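Local coordinates for protein K7 (Vaccinia virus WR, PDB 3JRV) that blocks host innate immune signalling as a Bcl-2-like virulence factor, binding the RNA helicase DDX3 to prevent IRF3 activation, and TRAF6 and IRAK2 to prevent NF-kappa-B activation, at residues I27-H39 and C50-D62. Numbering follows the deposited sequence.
Sequences IDLIDEYITWRNH and CGRLYKELMKFDD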
loop_
_atom_site.group_PDB
_atom_site.type_symbol
_atom_site.label_atom_id
_atom_site.label_comp_id
_atom_site.label_asym_id
_atom_site.label_seq_id
_atom_site.Cartn_x
_atom_site.Cartn_y
_atom_site.Cartn_z
ATOM N N ILE A 27 0.894 -10.734 0.170
ATOM C CA ILE A 27 1.306 -9.957 -1.024
ATOM C C ILE A 27 0.081 -9.469 -1.802
ATOM O O ILE A 27 0.024 -8.298 -2.227
ATOM C CB ILE A 27 2.286 -10.749 -1.914
ATOM C CG1 ILE A 27 3.605 -10.882 -1.155
ATOM C CG2 ILE A 27 2.532 -10.028 -3.272
ATOM C CD1 ILE A 27 4.690 -11.687 -1.893
ATOM N N ASP A 28 -0.887 -10.361 -1.998
ATOM C CA ASP A 28 -2.104 -9.969 -2.723
ATOM C C ASP A 28 -2.802 -8.829 -1.995
ATOM O O ASP A 28 -3.318 -7.886 -2.637
ATOM C CB ASP A 28 -3.078 -11.147 -2.852
ATOM C CG ASP A 28 -2.579 -12.233 -3.780
ATOM O OD1 ASP A 28 -1.820 -11.964 -4.748
ATOM O OD2 ASP A 28 -2.884 -13.408 -3.487
ATOM N N LEU A 29 -2.864 -8.908 -0.664
ATOM C CA LEU A 29 -3.548 -7.894 0.119
ATOM C C LEU A 29 -2.837 -6.528 -0.063
ATOM O O LEU A 29 -3.472 -5.490 -0.268
ATOM C CB LEU A 29 -3.454 -8.291 1.614
ATOM C CG LEU A 29 -3.848 -7.174 2.579
ATOM C CD1 LEU A 29 -5.289 -6.677 2.429
ATOM C CD2 LEU A 29 -3.550 -7.569 4.089
ATOM N N ILE A 30 -1.515 -6.485 0.063
ATOM C CA ILE A 30 -0.856 -5.181 -0.008
ATOM C C ILE A 30 -0.961 -4.631 -1.429
ATOM O O ILE A 30 -1.224 -3.429 -1.600
ATOM C CB ILE A 30 0.624 -5.340 0.394
ATOM C CG1 ILE A 30 0.692 -5.725 1.892
ATOM C CG2 ILE A 30 1.403 -4.045 0.090
ATOM C CD1 ILE A 30 0.080 -4.682 2.827
ATOM N N ASP A 31 -0.821 -5.489 -2.440
ATOM C CA ASP A 31 -0.945 -5.041 -3.830
ATOM C C ASP A 31 -2.334 -4.411 -4.014
ATOM O O ASP A 31 -2.464 -3.289 -4.522
ATOM C CB ASP A 31 -0.838 -6.269 -4.740
ATOM C CG ASP A 31 -0.826 -5.933 -6.210
ATOM O OD1 ASP A 31 -0.715 -4.722 -6.549
ATOM O OD2 ASP A 31 -0.901 -6.895 -7.039
ATOM N N GLU A 32 -3.383 -5.136 -3.612
ATOM C CA GLU A 32 -4.746 -4.627 -3.810
ATOM C C GLU A 32 -4.975 -3.316 -3.061
ATOM O O GLU A 32 -5.672 -2.418 -3.560
ATOM C CB GLU A 32 -5.775 -5.704 -3.396
ATOM C CG GLU A 32 -7.173 -5.302 -3.367
ATOM C CD GLU A 32 -8.009 -6.445 -2.834
ATOM O OE1 GLU A 32 -8.056 -7.522 -3.509
ATOM O OE2 GLU A 32 -8.531 -6.253 -1.709
ATOM N N TYR A 33 -4.551 -3.277 -1.794
ATOM C CA TYR A 33 -4.783 -2.148 -0.927
ATOM C C TYR A 33 -4.115 -0.896 -1.554
ATOM O O TYR A 33 -4.712 0.211 -1.533
ATOM C CB TYR A 33 -4.215 -2.467 0.468
ATOM C CG TYR A 33 -4.094 -1.229 1.322
ATOM C CD1 TYR A 33 -5.222 -0.581 1.815
ATOM C CD2 TYR A 33 -2.836 -0.662 1.555
ATOM C CE1 TYR A 33 -5.123 0.657 2.540
ATOM C CE2 TYR A 33 -2.691 0.493 2.290
ATOM C CZ TYR A 33 -3.833 1.197 2.744
ATOM O OH TYR A 33 -3.728 2.366 3.478
ATOM N N ILE A 34 -2.868 -1.026 -2.027
ATOM C CA ILE A 34 -2.200 0.137 -2.619
ATOM C C ILE A 34 -2.978 0.613 -3.865
ATOM O O ILE A 34 -3.174 1.837 -4.079
ATOM C CB ILE A 34 -0.723 -0.207 -2.969
ATOM C CG1 ILE A 34 0.071 -0.460 -1.659
ATOM C CG2 ILE A 34 -0.118 0.903 -3.871
ATOM C CD1 ILE A 34 0.030 0.706 -0.653
ATOM N N THR A 35 -3.493 -0.331 -4.645
ATOM C CA THR A 35 -4.377 0.079 -5.762
ATOM C C THR A 35 -5.664 0.763 -5.271
ATOM O O THR A 35 -6.079 1.818 -5.764
ATOM C CB THR A 35 -4.756 -1.129 -6.596
ATOM O OG1 THR A 35 -3.576 -1.636 -7.222
ATOM C CG2 THR A 35 -5.845 -0.745 -7.630
ATOM N N TRP A 36 -6.271 0.217 -4.224
ATOM C CA TRP A 36 -7.503 0.769 -3.697
ATOM C C TRP A 36 -7.330 2.243 -3.260
ATOM O O TRP A 36 -8.241 3.052 -3.447
ATOM C CB TRP A 36 -7.981 -0.118 -2.530
ATOM C CG TRP A 36 -9.283 0.358 -1.923
ATOM C CD1 TRP A 36 -10.570 0.053 -2.364
ATOM C CD2 TRP A 36 -9.449 1.103 -0.712
ATOM N NE1 TRP A 36 -11.505 0.608 -1.518
ATOM C CE2 TRP A 36 -10.849 1.248 -0.489
ATOM C CE3 TRP A 36 -8.545 1.634 0.238
ATOM C CZ2 TRP A 36 -11.364 1.917 0.636
ATOM C CZ3 TRP A 36 -9.060 2.316 1.356
ATOM C CH2 TRP A 36 -10.460 2.444 1.548
ATOM N N ARG A 37 -6.195 2.606 -2.646
ATOM C CA ARG A 37 -6.028 4.003 -2.185
ATOM C C ARG A 37 -6.038 4.976 -3.392
ATOM O O ARG A 37 -6.331 6.147 -3.215
ATOM C CB ARG A 37 -4.697 4.161 -1.407
ATOM C CG ARG A 37 -4.776 3.400 -0.030
ATOM C CD ARG A 37 -5.823 4.028 0.924
ATOM N NE ARG A 37 -5.533 5.441 1.219
ATOM C CZ ARG A 37 -4.722 5.884 2.192
ATOM N NH1 ARG A 37 -4.027 5.038 2.955
ATOM N NH2 ARG A 37 -4.521 7.201 2.342
ATOM N N ASN A 38 -5.687 4.496 -4.583
ATOM C CA ASN A 38 -5.838 5.308 -5.837
ATOM C C ASN A 38 -7.281 5.249 -6.340
ATOM O O ASN A 38 -7.921 6.278 -6.614
ATOM C CB ASN A 38 -4.890 4.750 -6.906
ATOM C CG ASN A 38 -5.016 5.488 -8.220
ATOM O OD1 ASN A 38 -5.745 5.040 -9.122
ATOM N ND2 ASN A 38 -4.319 6.595 -8.345
ATOM N N HIS A 39 -7.771 4.026 -6.480
ATOM C CA HIS A 39 -9.090 3.767 -7.075
ATOM C C HIS A 39 -10.218 4.473 -6.348
ATOM O O HIS A 39 -11.153 4.986 -6.986
ATOM C CB HIS A 39 -9.311 2.250 -7.072
ATOM C CG HIS A 39 -10.512 1.803 -7.847
ATOM N ND1 HIS A 39 -11.770 1.755 -7.290
ATOM C CD2 HIS A 39 -10.614 1.252 -9.083
ATOM C CE1 HIS A 39 -12.613 1.246 -8.177
ATOM N NE2 HIS A 39 -11.926 0.882 -9.249
ATOM N N CYS A 50 -15.008 0.120 4.218
ATOM C CA CYS A 50 -13.982 -0.909 4.220
ATOM C C CYS A 50 -13.919 -1.505 5.620
ATOM O O CYS A 50 -14.515 -0.972 6.568
ATOM C CB CYS A 50 -12.610 -0.345 3.796
ATOM S SG CYS A 50 -11.924 0.847 4.902
ATOM N N GLY A 51 -13.263 -2.658 5.723
ATOM C CA GLY A 51 -13.283 -3.360 6.997
ATOM C C GLY A 51 -12.098 -3.019 7.890
ATOM O O GLY A 51 -11.271 -2.148 7.560
ATOM N N ARG A 52 -11.993 -3.746 9.002
ATOM C CA ARG A 52 -10.933 -3.488 9.988
ATOM C C ARG A 52 -9.543 -3.737 9.427
ATOM O O ARG A 52 -8.593 -3.117 9.892
ATOM C CB ARG A 52 -11.159 -4.270 11.311
ATOM C CG ARG A 52 -12.423 -3.822 12.075
ATOM C CD ARG A 52 -12.614 -4.574 13.411
ATOM N NE ARG A 52 -11.613 -4.094 14.368
ATOM C CZ ARG A 52 -10.931 -4.847 15.236
ATOM N NH1 ARG A 52 -11.127 -6.154 15.309
ATOM N NH2 ARG A 52 -10.030 -4.289 16.038
ATOM N N LEU A 53 -9.403 -4.671 8.471
ATOM C CA LEU A 53 -8.093 -4.988 7.897
ATOM C C LEU A 53 -7.538 -3.783 7.116
ATOM O O LEU A 53 -6.421 -3.305 7.368
ATOM C CB LEU A 53 -8.194 -6.232 7.019
ATOM C CG LEU A 53 -6.938 -6.673 6.263
ATOM C CD1 LEU A 53 -5.782 -6.912 7.250
ATOM C CD2 LEU A 53 -7.274 -7.900 5.411
ATOM N N TYR A 54 -8.328 -3.273 6.178
ATOM C CA TYR A 54 -7.935 -2.037 5.463
ATOM C C TYR A 54 -7.718 -0.881 6.418
ATOM O O TYR A 54 -6.760 -0.130 6.251
ATOM C CB TYR A 54 -8.997 -1.655 4.429
ATOM C CG TYR A 54 -8.757 -2.218 3.056
ATOM C CD1 TYR A 54 -8.208 -3.476 2.854
ATOM C CD2 TYR A 54 -9.237 -1.526 1.934
ATOM C CE1 TYR A 54 -8.100 -4.039 1.563
ATOM C CE2 TYR A 54 -9.077 -2.042 0.663
ATOM C CZ TYR A 54 -8.489 -3.269 0.463
ATOM O OH TYR A 54 -8.457 -3.735 -0.825
ATOM N N LYS A 55 -8.582 -0.712 7.414
ATOM C CA LYS A 55 -8.398 0.388 8.400
ATOM C C LYS A 55 -7.034 0.241 9.094
ATOM O O LYS A 55 -6.349 1.240 9.317
ATOM C CB LYS A 55 -9.564 0.428 9.399
ATOM C CG LYS A 55 -10.815 1.041 8.744
ATOM C CD LYS A 55 -11.983 1.068 9.698
ATOM C CE LYS A 55 -13.217 1.600 8.994
ATOM N NZ LYS A 55 -14.400 1.087 9.720
ATOM N N GLU A 56 -6.638 -0.997 9.445
ATOM C CA GLU A 56 -5.319 -1.176 10.055
ATOM C C GLU A 56 -4.203 -0.751 9.117
ATOM O O GLU A 56 -3.243 -0.089 9.551
ATOM C CB GLU A 56 -5.069 -2.635 10.458
ATOM C CG GLU A 56 -5.496 -3.038 11.847
ATOM C CD GLU A 56 -5.229 -2.037 12.973
ATOM O OE1 GLU A 56 -4.084 -1.616 13.329
ATOM O OE2 GLU A 56 -6.226 -1.801 13.645
ATOM N N LEU A 57 -4.310 -1.124 7.836
ATOM C CA LEU A 57 -3.292 -0.713 6.844
ATOM C C LEU A 57 -3.278 0.802 6.707
ATOM O O LEU A 57 -2.181 1.386 6.554
ATOM C CB LEU A 57 -3.517 -1.379 5.466
ATOM C CG LEU A 57 -3.453 -2.927 5.554
ATOM C CD1 LEU A 57 -3.779 -3.477 4.138
ATOM C CD2 LEU A 57 -2.063 -3.337 5.958
HETATM N N MSE A 58 -4.452 1.443 6.789
HETATM C CA MSE A 58 -4.492 2.904 6.623
HETATM C C MSE A 58 -3.731 3.621 7.737
HETATM O O MSE A 58 -3.241 4.747 7.536
HETATM C CB MSE A 58 -5.958 3.377 6.579
HETATM C CG MSE A 58 -6.550 2.872 5.299
HETATM SE SE MSE A 58 -8.480 3.110 5.211
HETATM C CE MSE A 58 -8.270 4.889 4.697
ATOM N N LYS A 59 -3.676 3.003 8.927
ATOM C CA LYS A 59 -2.866 3.578 10.019
ATOM C C LYS A 59 -1.367 3.682 9.699
ATOM O O LYS A 59 -0.644 4.447 10.361
ATOM C CB LYS A 59 -3.047 2.783 11.318
ATOM C CG LYS A 59 -4.470 2.945 11.846
ATOM C CD LYS A 59 -4.722 2.098 13.083
ATOM C CE LYS A 59 -6.198 1.914 13.362
ATOM N NZ LYS A 59 -6.302 1.152 14.644
ATOM N N PHE A 60 -0.916 2.969 8.683
ATOM C CA PHE A 60 0.506 3.038 8.289
ATOM C C PHE A 60 0.795 4.412 7.643
ATOM O O PHE A 60 1.964 4.801 7.553
ATOM C CB PHE A 60 0.913 1.930 7.330
ATOM C CG PHE A 60 0.871 0.537 7.937
ATOM C CD1 PHE A 60 0.688 0.352 9.317
ATOM C CD2 PHE A 60 0.995 -0.558 7.097
ATOM C CE1 PHE A 60 0.677 -0.946 9.888
ATOM C CE2 PHE A 60 0.941 -1.861 7.602
ATOM C CZ PHE A 60 0.808 -2.051 9.024
ATOM N N ASP A 61 -0.245 5.157 7.273
ATOM C CA ASP A 61 -0.029 6.554 6.853
ATOM C C ASP A 61 0.691 7.327 7.992
ATOM O O ASP A 61 1.632 8.092 7.722
ATOM C CB ASP A 61 -1.349 7.264 6.510
ATOM C CG ASP A 61 -2.020 6.744 5.211
ATOM O OD1 ASP A 61 -1.585 5.738 4.600
ATOM O OD2 ASP A 61 -2.989 7.421 4.787
ATOM N N ASP A 62 0.192 7.181 9.222
ATOM C CA ASP A 62 0.764 7.828 10.410
ATOM C C ASP A 62 2.158 7.305 10.675
ATOM O O ASP A 62 3.006 8.066 11.138
ATOM C CB ASP A 62 -0.045 7.570 11.683
ATOM C CG ASP A 62 -1.406 8.221 11.670
ATOM O OD1 ASP A 62 -1.651 9.054 10.762
ATOM O OD2 ASP A 62 -2.252 7.845 12.544
HETATM O O HOH W 1 -1.351 3.069 4.474
#
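Helix 27-39 and helix 52-58 cross at -76°, with their axes 11.2 Å apart, and the backbones come closest at Tyr-33 and Tyr-54. The side chain of Tyr-54 is a knob in a hole formed by Leu-29, Glu-32, Tyr-33 and Trp-36. Its ring takes part in two T-shaped pairs. The edge of Tyr-33 points at its face, and its own edge points at the face of Trp-36, where Tyr-54 CE2 lies 3.5 Å from Trp-36 CD2. At the far end of the knob, Tyr-54 OH donates a 2.7 Å hydrogen bond to the anti lone pair of Glu-32 OE2. This oxygen also accepts from the backbone N of Phe-14, so two bonds grip it.

Leu-57 covers one face of the Tyr-33 ring in a CH-pi contact, with Leu-57 CB 3.7 Å from the ring centroid. The Leu-29 and Leu-53 side chains meet tip to tip beside this aromatic cluster. Selenomethionine Met-58 lies at the edge of Trp-36, with Met-58 SE 4.0 Å from Trp-36 CZ3.

Arg-37 is bent at chi2 and chi3 (-66° and -59°), which turns its guanidinium toward Asp-61. The salt bridge is end-on: Arg-37 NH1 reaches Asp-61 OD1 at 3.0 Å and Arg-37 NH2 reaches Asp-61 OD2 at 2.9 Å. NH1 also donates to Tyr-33 OH, in the guanidinium plane. A water accepts from that hydroxyl and donates to Leu-57 O and Asp-61 OD1, fixing the phenol end.

The pair is part of the buried core of the Bcl-2-like helical bundle. Helix 95-114 packs against Ile-34 and supplies Glu-110 as a second acidic partner of Arg-37. Asp-28 and Asp-31 of helix 27-39 form salt bridges to the bound peptide, while helix 134-148 meets Ile-30 and Leu-53.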